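Putative uncharacterized protein (Photobacterium profundum, PDB 3R87) is a hotdog-fold protein of the 4-hydroxybenzoyl-CoA thioesterase family that probably hydrolyses acyl thioesters. Local coordinates at residues 26-29 / 30-33; 40-43 / 44-47; 46-49 / 50-54. All blocks are in the same frame, centred on the assembly; numbering follows the deposited sequence. Where two conformers were deposited one is given.

Contact 1: 26-29 / 30-33; sequences HPNF and LKYF
Tyr32 N donates to Asn28 O (3.2 Å) and Phe33 N to Phe29 O (3.0 Å), two i-to-i+4 bonds of the first turns of helix 28-41. Leu30 N makes a weak bond to Pro27 O (N-H...O angle 134°) and also reaches a water at 3.0 Å, which in turn donates to His26 O. Asn28 O sits 3.4 Å above the centre of one face of the Tyr32 ring, and Phe29 O lies over a face of Phe33, 3.4 Å from its CG. Phe29 CD1 meets Tyr32 CE2 at 3.7 Å, the ring planes at 90°, neither stacked nor edge-to-face. This is the start of the central helix of the hotdog fold, the one the curved sheet wraps around, and Phe29 and Phe33 both press on Val96 and Val106 of that sheet. Tyr32 is turned back along the helix, its CG anti to the carbonyl carbon (chi1 -53°), which brings OH within 3.5 Å of Asn28 CB. Asp17 holds both polar ends, taking a bond from Asn28 ND2 through its backbone oxygen and bonding Tyr32 OH through OD1. Alongside Asn28 runs the extended Lys31 chain, pointing the same way, with CE 3.7 Å from Asn28 OD1. Pro27 packs on Leu30 of the second subunit, and Leu30 on Pro27 of that subunit.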
loop_
_atom_site.group_PDB
_atom_site.type_symbol
_atom_site.label_atom_id
_atom_site.label_comp_id
_atom_site.label_asym_id
_atom_site.label_seq_id
_atom_site.Cartn_x
_atom_site.Cartn_y
_atom_site.Cartn_z
ATOM N N HIS A 26 -6.042 9.003 -2.271
ATOM C CA HIS A 26 -7.002 8.672 -3.338
ATOM C C HIS A 26 -6.783 7.360 -4.046
ATOM O O HIS A 26 -7.779 6.721 -4.433
ATOM C CB HIS A 26 -7.196 9.845 -4.305
ATOM C CG HIS A 26 -6.018 10.101 -5.206
ATOM N ND1 HIS A 26 -4.964 10.889 -4.835
ATOM C CD2 HIS A 26 -5.716 9.630 -6.446
ATOM C CE1 HIS A 26 -4.062 10.861 -5.820
ATOM N NE2 HIS A 26 -4.448 10.104 -6.816
ATOM N N PRO A 27 -5.545 6.877 -4.306
ATOM C CA PRO A 27 -5.410 5.590 -4.982
ATOM C C PRO A 27 -6.059 4.452 -4.242
ATOM O O PRO A 27 -6.454 3.421 -4.821
ATOM C CB PRO A 27 -3.916 5.392 -5.118
ATOM C CG PRO A 27 -3.398 6.809 -5.169
ATOM C CD PRO A 27 -4.228 7.540 -4.131
ATOM N N ASN A 28 -6.223 4.596 -2.914
ATOM C CA ASN A 28 -6.803 3.496 -2.142
ATOM C C ASN A 28 -8.244 3.206 -2.531
ATOM O O ASN A 28 -8.698 2.079 -2.342
ATOM C CB ASN A 28 -6.723 3.826 -0.646
ATOM C CG ASN A 28 -5.288 3.838 -0.161
ATOM O OD1 ASN A 28 -4.420 3.203 -0.763
ATOM N ND2 ASN A 28 -5.015 4.576 0.886
ATOM N N PHE A 29 -8.979 4.195 -3.064
ATOM C CA PHE A 29 -10.356 3.914 -3.432
ATOM C C PHE A 29 -10.456 2.830 -4.478
ATOM O O PHE A 29 -11.432 2.044 -4.479
ATOM C CB PHE A 29 -11.072 5.195 -3.847
ATOM C CG PHE A 29 -11.220 6.176 -2.748
ATOM C CD1 PHE A 29 -11.997 5.889 -1.609
ATOM C CD2 PHE A 29 -10.582 7.404 -2.779
ATOM C CE1 PHE A 29 -12.177 6.798 -0.620
ATOM C CE2 PHE A 29 -10.757 8.339 -1.776
ATOM C CZ PHE A 29 -11.573 8.058 -0.677
ATOM N N LEU A 30 -9.506 2.755 -5.422
ATOM C CA LEU A 30 -9.558 1.676 -6.384
ATOM C C LEU A 30 -9.332 0.327 -5.760
ATOM O O LEU A 30 -9.847 -0.689 -6.254
ATOM C CB LEU A 30 -8.618 1.864 -7.579
ATOM C CG LEU A 30 -9.116 2.742 -8.726
ATOM C CD1 LEU A 30 -7.794 3.132 -9.479
ATOM C CD2 LEU A 30 -10.252 2.102 -9.522
ATOM N N LYS A 31 -8.566 0.276 -4.648
ATOM C CA LYS A 31 -8.445 -0.991 -3.910
ATOM C C LYS A 31 -9.820 -1.425 -3.364
ATOM O O LYS A 31 -10.180 -2.605 -3.440
ATOM C CB LYS A 31 -7.463 -0.844 -2.732
ATOM C CG LYS A 31 -6.078 -0.516 -3.150
ATOM C CD LYS A 31 -5.152 -0.315 -1.960
ATOM C CE LYS A 31 -3.722 0.035 -2.441
ATOM N NZ LYS A 31 -2.646 -0.263 -1.420
ATOM N N TYR A 32 -10.540 -0.461 -2.760
ATOM C CA TYR A 32 -11.823 -0.809 -2.176
ATOM C C TYR A 32 -12.792 -1.281 -3.263
ATOM O O TYR A 32 -13.568 -2.199 -3.038
ATOM C CB TYR A 32 -12.433 0.396 -1.478
ATOM C CG TYR A 32 -11.516 1.075 -0.452
ATOM C CD1 TYR A 32 -10.453 0.416 0.186
ATOM C CD2 TYR A 32 -11.722 2.415 -0.181
ATOM C CE1 TYR A 32 -9.612 1.123 1.029
ATOM C CE2 TYR A 32 -10.889 3.130 0.675
ATOM C CZ TYR A 32 -9.807 2.460 1.256
ATOM O OH TYR A 32 -8.966 3.201 2.030
ATOM N N PHE A 33 -12.733 -0.640 -4.446
ATOM C CA PHE A 33 -13.565 -1.060 -5.543
ATOM C C PHE A 33 -13.224 -2.474 -5.977
ATOM O O PHE A 33 -14.109 -3.257 -6.302
ATOM C CB PHE A 33 -13.487 -0.086 -6.684
ATOM C CG PHE A 33 -14.136 1.250 -6.467
ATOM C CD1 PHE A 33 -15.014 1.508 -5.419
ATOM C CD2 PHE A 33 -13.928 2.279 -7.376
ATOM C CE1 PHE A 33 -15.679 2.702 -5.286
ATOM C CE2 PHE A 33 -14.599 3.502 -7.231
ATOM C CZ PHE A 33 -15.460 3.722 -6.188
HETATM O O HOH W 1 -8.256 5.192 -6.739
#

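Contact 2: 40-43 / 44-47; sequences VIDS and DKLA
Ile41 and Leu46 meet across the break between two helices with their side chains at about a right angle, Ile41 CG2 touching Leu46 CD2 at 3.6 Å. Leu46 lays its CG against the same methyl. Beside this apolar pair the carboxylate of Asp42 turns to the new helix: with CG anti to the backbone N (chi1 -170°), OD2 accepts from Asp44 N at 2.9 Å, the nitrogen lying nearly along the C-O axis. That is an N-cap, made by the first residue to leave the preceding helix, with positive phi. Asp42 O takes the first i-to-i+4 bond of the new helix, from Leu46 N at 3.1 Å. The carboxylates of Asp42 and Asp44 are tilted 37° from each other, their OD2 atoms 4.4 Å apart; such a pair of like charges is probably eased by the amide at Asp42 OD2. A water accepts from Ser43 OG and donates to Asp44 OD1. Lys45 slants across Asp42, CG to Asp42 CB 3.9 Å, then bends at its last torsion and carries NZ to a salt bridge with Asp127, a residue seen to bind magnesium, though none is bound to this chain here. The kink thus joins helix 28-41 to helix 43-53 against helix 126-133, where Ile41 packs on Ile128 and Met132, while Leu46 and Ala47 face Phe72 of the third subunit.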
loop_
_atom_site.group_PDB
_atom_site.type_symbol
_atom_site.label_atom_id
_atom_site.label_comp_id
_atom_site.label_asym_id
_atom_site.label_seq_id
_atom_site.Cartn_x
_atom_site.Cartn_y
_atom_site.Cartn_z
ATOM N N VAL A 40 -18.868 -9.465 -5.314
ATOM C CA VAL A 40 -19.934 -9.731 -6.282
ATOM C C VAL A 40 -19.656 -11.039 -6.993
ATOM O O VAL A 40 -20.563 -11.884 -7.175
ATOM C CB VAL A 40 -20.119 -8.585 -7.249
ATOM C CG1 VAL A 40 -21.110 -8.948 -8.343
ATOM C CG2 VAL A 40 -20.534 -7.342 -6.550
ATOM N N ILE A 41 -18.420 -11.240 -7.433
ATOM C CA ILE A 41 -18.048 -12.386 -8.236
ATOM C C ILE A 41 -17.966 -13.697 -7.446
ATOM O O ILE A 41 -18.368 -14.745 -7.933
ATOM C CB ILE A 41 -16.702 -12.103 -8.944
ATOM C CG1 ILE A 41 -16.834 -10.964 -9.965
ATOM C CG2 ILE A 41 -16.154 -13.397 -9.592
ATOM C CD1 ILE A 41 -15.498 -10.387 -10.372
ATOM N N ASP A 42 -17.478 -13.603 -6.211
ATOM C CA ASP A 42 -17.121 -14.661 -5.282
ATOM C C ASP A 42 -15.619 -14.880 -5.400
ATOM O O ASP A 42 -15.098 -15.395 -6.421
ATOM C CB ASP A 42 -17.878 -15.982 -5.511
ATOM C CG ASP A 42 -17.654 -16.969 -4.398
ATOM O OD1 ASP A 42 -18.545 -17.779 -4.233
ATOM O OD2 ASP A 42 -16.626 -17.098 -3.885
ATOM N N SER A 43 -14.881 -14.524 -4.352
ATOM C CA SER A 43 -13.443 -14.620 -4.405
ATOM C C SER A 43 -12.958 -16.061 -4.531
ATOM O O SER A 43 -11.910 -16.294 -5.097
ATOM C CB SER A 43 -12.882 -13.969 -3.115
ATOM O OG SER A 43 -13.567 -14.435 -1.965
ATOM N N ASP A 44 -13.709 -17.043 -3.995
ATOM C CA ASP A 44 -13.299 -18.396 -4.150
ATOM C C ASP A 44 -13.316 -18.848 -5.595
ATOM O O ASP A 44 -12.489 -19.619 -6.049
ATOM C CB ASP A 44 -14.229 -19.348 -3.331
ATOM C CG ASP A 44 -13.927 -19.353 -1.878
ATOM O OD1 ASP A 44 -12.829 -18.924 -1.431
ATOM O OD2 ASP A 44 -14.737 -19.934 -1.138
ATOM N N LYS A 45 -14.316 -18.344 -6.333
ATOM C CA LYS A 45 -14.376 -18.629 -7.782
ATOM C C LYS A 45 -13.268 -17.980 -8.526
ATOM O O LYS A 45 -12.720 -18.543 -9.446
ATOM C CB LYS A 45 -15.697 -18.192 -8.373
ATOM C CG LYS A 45 -16.877 -18.976 -7.787
ATOM C CD LYS A 45 -17.949 -18.999 -8.628
ATOM C CE LYS A 45 -18.958 -20.006 -8.015
ATOM N NZ LYS A 45 -18.830 -21.436 -8.485
ATOM N N LEU A 46 -12.868 -16.743 -8.116
ATOM C CA LEU A 46 -11.714 -16.116 -8.735
ATOM C C LEU A 46 -10.434 -16.938 -8.456
ATOM O O LEU A 46 -9.622 -17.090 -9.338
ATOM C CB LEU A 46 -11.524 -14.711 -8.169
ATOM C CG LEU A 46 -12.535 -13.720 -8.607
ATOM C CD1 LEU A 46 -12.318 -12.394 -7.872
ATOM C CD2 LEU A 46 -12.584 -13.513 -10.116
ATOM N N ALA A 47 -10.253 -17.431 -7.225
ATOM C CA ALA A 47 -9.068 -18.179 -6.916
ATOM C C ALA A 47 -9.073 -19.494 -7.729
ATOM O O ALA A 47 -7.979 -19.854 -8.178
ATOM C CB ALA A 47 -9.015 -18.464 -5.438
HETATM O O HOH W 2 -12.554 -16.492 -0.535
#

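Contact 3: 46-49 / 50-54; sequences LATL and WNDHG
Trp50 keeps CB 3.4 Å from Leu46 O in the last turns of helix 43-53, where it and Leu49 both hold CG anti to the backbone N (chi1 173° and 178°). Leu49 packs inside its own subunit on Leu55, Phe57 and Pro125, whereas Trp50 sends its indole away from the turn, one face partly overlain by Gly54 CA, to an edge-to-face meeting with His20 of the second subunit. Thr48, on the exposed side, lies alongside Asp52 and points the same way, CG2 approaching Asp52 OD2 at 3.3 Å, while its OG1 bonds back to Asp44 O. Four i-to-i+4 bonds hold the turns together. Asp52 N meets Thr48 O at 2.8 Å, but in the last bond His53 N approaches Leu49 O from 39° out of the carbonyl plane, as the helix unwinds. Gly54 then departs with positive phi, its N bonded to Trp50 O. The hydrogen bonds between the segments all run from backbone N to backbone O, His53 using its N and not its ring; that residue is a magnesium ligand in a structure of this protein, though no magnesium is bound to this chain.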
loop_
_atom_site.group_PDB
_atom_site.type_symbol
_atom_site.label_atom_id
_atom_site.label_comp_id
_atom_site.label_asym_id
_atom_site.label_seq_id
_atom_site.Cartn_x
_atom_site.Cartn_y
_atom_site.Cartn_z
ATOM N N LEU A 46 -12.868 -16.743 -8.116
ATOM C CA LEU A 46 -11.714 -16.116 -8.735
ATOM C C LEU A 46 -10.434 -16.938 -8.456
ATOM O O LEU A 46 -9.622 -17.090 -9.338
ATOM C CB LEU A 46 -11.524 -14.711 -8.169
ATOM C CG LEU A 46 -12.535 -13.720 -8.607
ATOM C CD1 LEU A 46 -12.318 -12.394 -7.872
ATOM C CD2 LEU A 46 -12.584 -13.513 -10.116
ATOM N N ALA A 47 -10.253 -17.431 -7.225
ATOM C CA ALA A 47 -9.068 -18.179 -6.916
ATOM C C ALA A 47 -9.073 -19.494 -7.729
ATOM O O ALA A 47 -7.979 -19.854 -8.178
ATOM C CB ALA A 47 -9.015 -18.464 -5.438
ATOM N N THR A 48 -10.206 -20.192 -7.788
ATOM C CA THR A 48 -10.287 -21.471 -8.570
ATOM C C THR A 48 -10.030 -21.184 -10.036
ATOM O O THR A 48 -9.292 -21.947 -10.689
ATOM C CB THR A 48 -11.670 -22.094 -8.361
ATOM O OG1 THR A 48 -11.863 -22.410 -6.944
ATOM C CG2 THR A 48 -11.844 -23.344 -9.211
ATOM N N LEU A 49 -10.604 -20.127 -10.563
ATOM C CA LEU A 49 -10.423 -19.819 -12.012
ATOM C C LEU A 49 -8.918 -19.574 -12.309
ATOM O O LEU A 49 -8.376 -20.034 -13.287
ATOM C CB LEU A 49 -11.292 -18.624 -12.398
ATOM C CG LEU A 49 -11.199 -18.134 -13.869
ATOM C CD1 LEU A 49 -11.819 -19.187 -14.822
ATOM C CD2 LEU A 49 -11.853 -16.814 -14.073
ATOM N N TRP A 50 -8.250 -18.819 -11.402
ATOM C CA TRP A 50 -6.807 -18.530 -11.624
ATOM C C TRP A 50 -5.966 -19.833 -11.365
ATOM O O TRP A 50 -5.112 -20.125 -12.221
ATOM C CB TRP A 50 -6.441 -17.481 -10.591
ATOM C CG TRP A 50 -4.936 -17.236 -10.622
ATOM C CD1 TRP A 50 -3.999 -17.642 -9.693
ATOM C CD2 TRP A 50 -4.238 -16.536 -11.634
ATOM N NE1 TRP A 50 -2.786 -17.348 -10.141
ATOM C CE2 TRP A 50 -2.854 -16.594 -11.298
ATOM C CE3 TRP A 50 -4.611 -15.872 -12.830
ATOM C CZ2 TRP A 50 -1.842 -16.025 -12.101
ATOM C CZ3 TRP A 50 -3.568 -15.289 -13.661
ATOM C CH2 TRP A 50 -2.214 -15.389 -13.258
ATOM N N ASN A 51 -6.208 -20.564 -10.295
ATOM C CA ASN A 51 -5.436 -21.755 -9.979
ATOM C C ASN A 51 -5.594 -22.826 -11.063
ATOM O O ASN A 51 -4.615 -23.447 -11.475
ATOM C CB ASN A 51 -5.822 -22.332 -8.582
ATOM C CG ASN A 51 -5.438 -21.404 -7.438
ATOM O OD1 ASN A 51 -4.567 -20.519 -7.581
ATOM N ND2 ASN A 51 -6.084 -21.587 -6.278
ATOM N N ASP A 52 -6.826 -23.047 -11.514
ATOM C CA ASP A 52 -7.145 -24.146 -12.437
ATOM C C ASP A 52 -7.052 -23.807 -13.898
ATOM O O ASP A 52 -6.818 -24.700 -14.703
ATOM C CB ASP A 52 -8.573 -24.715 -12.242
ATOM C CG ASP A 52 -8.782 -25.342 -10.905
ATOM O OD1 ASP A 52 -7.807 -25.469 -10.132
ATOM O OD2 ASP A 52 -9.954 -25.711 -10.596
ATOM N N HIS A 53 -7.274 -22.578 -14.271
ATOM C CA HIS A 53 -7.338 -22.214 -15.685
ATOM C C HIS A 53 -6.414 -21.082 -15.996
ATOM O O HIS A 53 -6.284 -20.795 -17.216
ATOM C CB HIS A 53 -8.795 -21.895 -16.173
ATOM C CG HIS A 53 -9.719 -23.021 -15.901
ATOM N ND1 HIS A 53 -9.794 -24.129 -16.732
ATOM C CD2 HIS A 53 -10.471 -23.304 -14.814
ATOM C CE1 HIS A 53 -10.621 -25.009 -16.200
ATOM N NE2 HIS A 53 -11.045 -24.536 -15.037
ATOM N N GLY A 54 -5.770 -20.432 -15.013
ATOM C CA GLY A 54 -4.831 -19.272 -15.314
ATOM C C GLY A 54 -5.535 -18.096 -15.954
ATOM O O GLY A 54 -4.899 -17.341 -16.727
#

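Overall arrangement
Contacts 1, 2 and 3 follow one another along two consecutive helices. Contact 1 is the buried one, rich in aromatic rings against the sheet and set at the start of helix 28-41, whereas contacts 2 and 3 are only partly buried. Contact 2 shares helix 28-41 with contact 1 and, through Leu46 and Ala47, helix 43-53 with contact 3. Centres of contacts 1 and 3 are about 24 Å apart, those of 2 and 3 about 9 Å. Chemistry shifts accordingly: ring-to-carbonyl packing in contact 1, a charged cap in contact 2, backbone bonding at a helix end with an apolar inner side and a polar outer one in contact 3. Contact 2 reaches Asp127 through Lys45; contact 3 contains His53 itself.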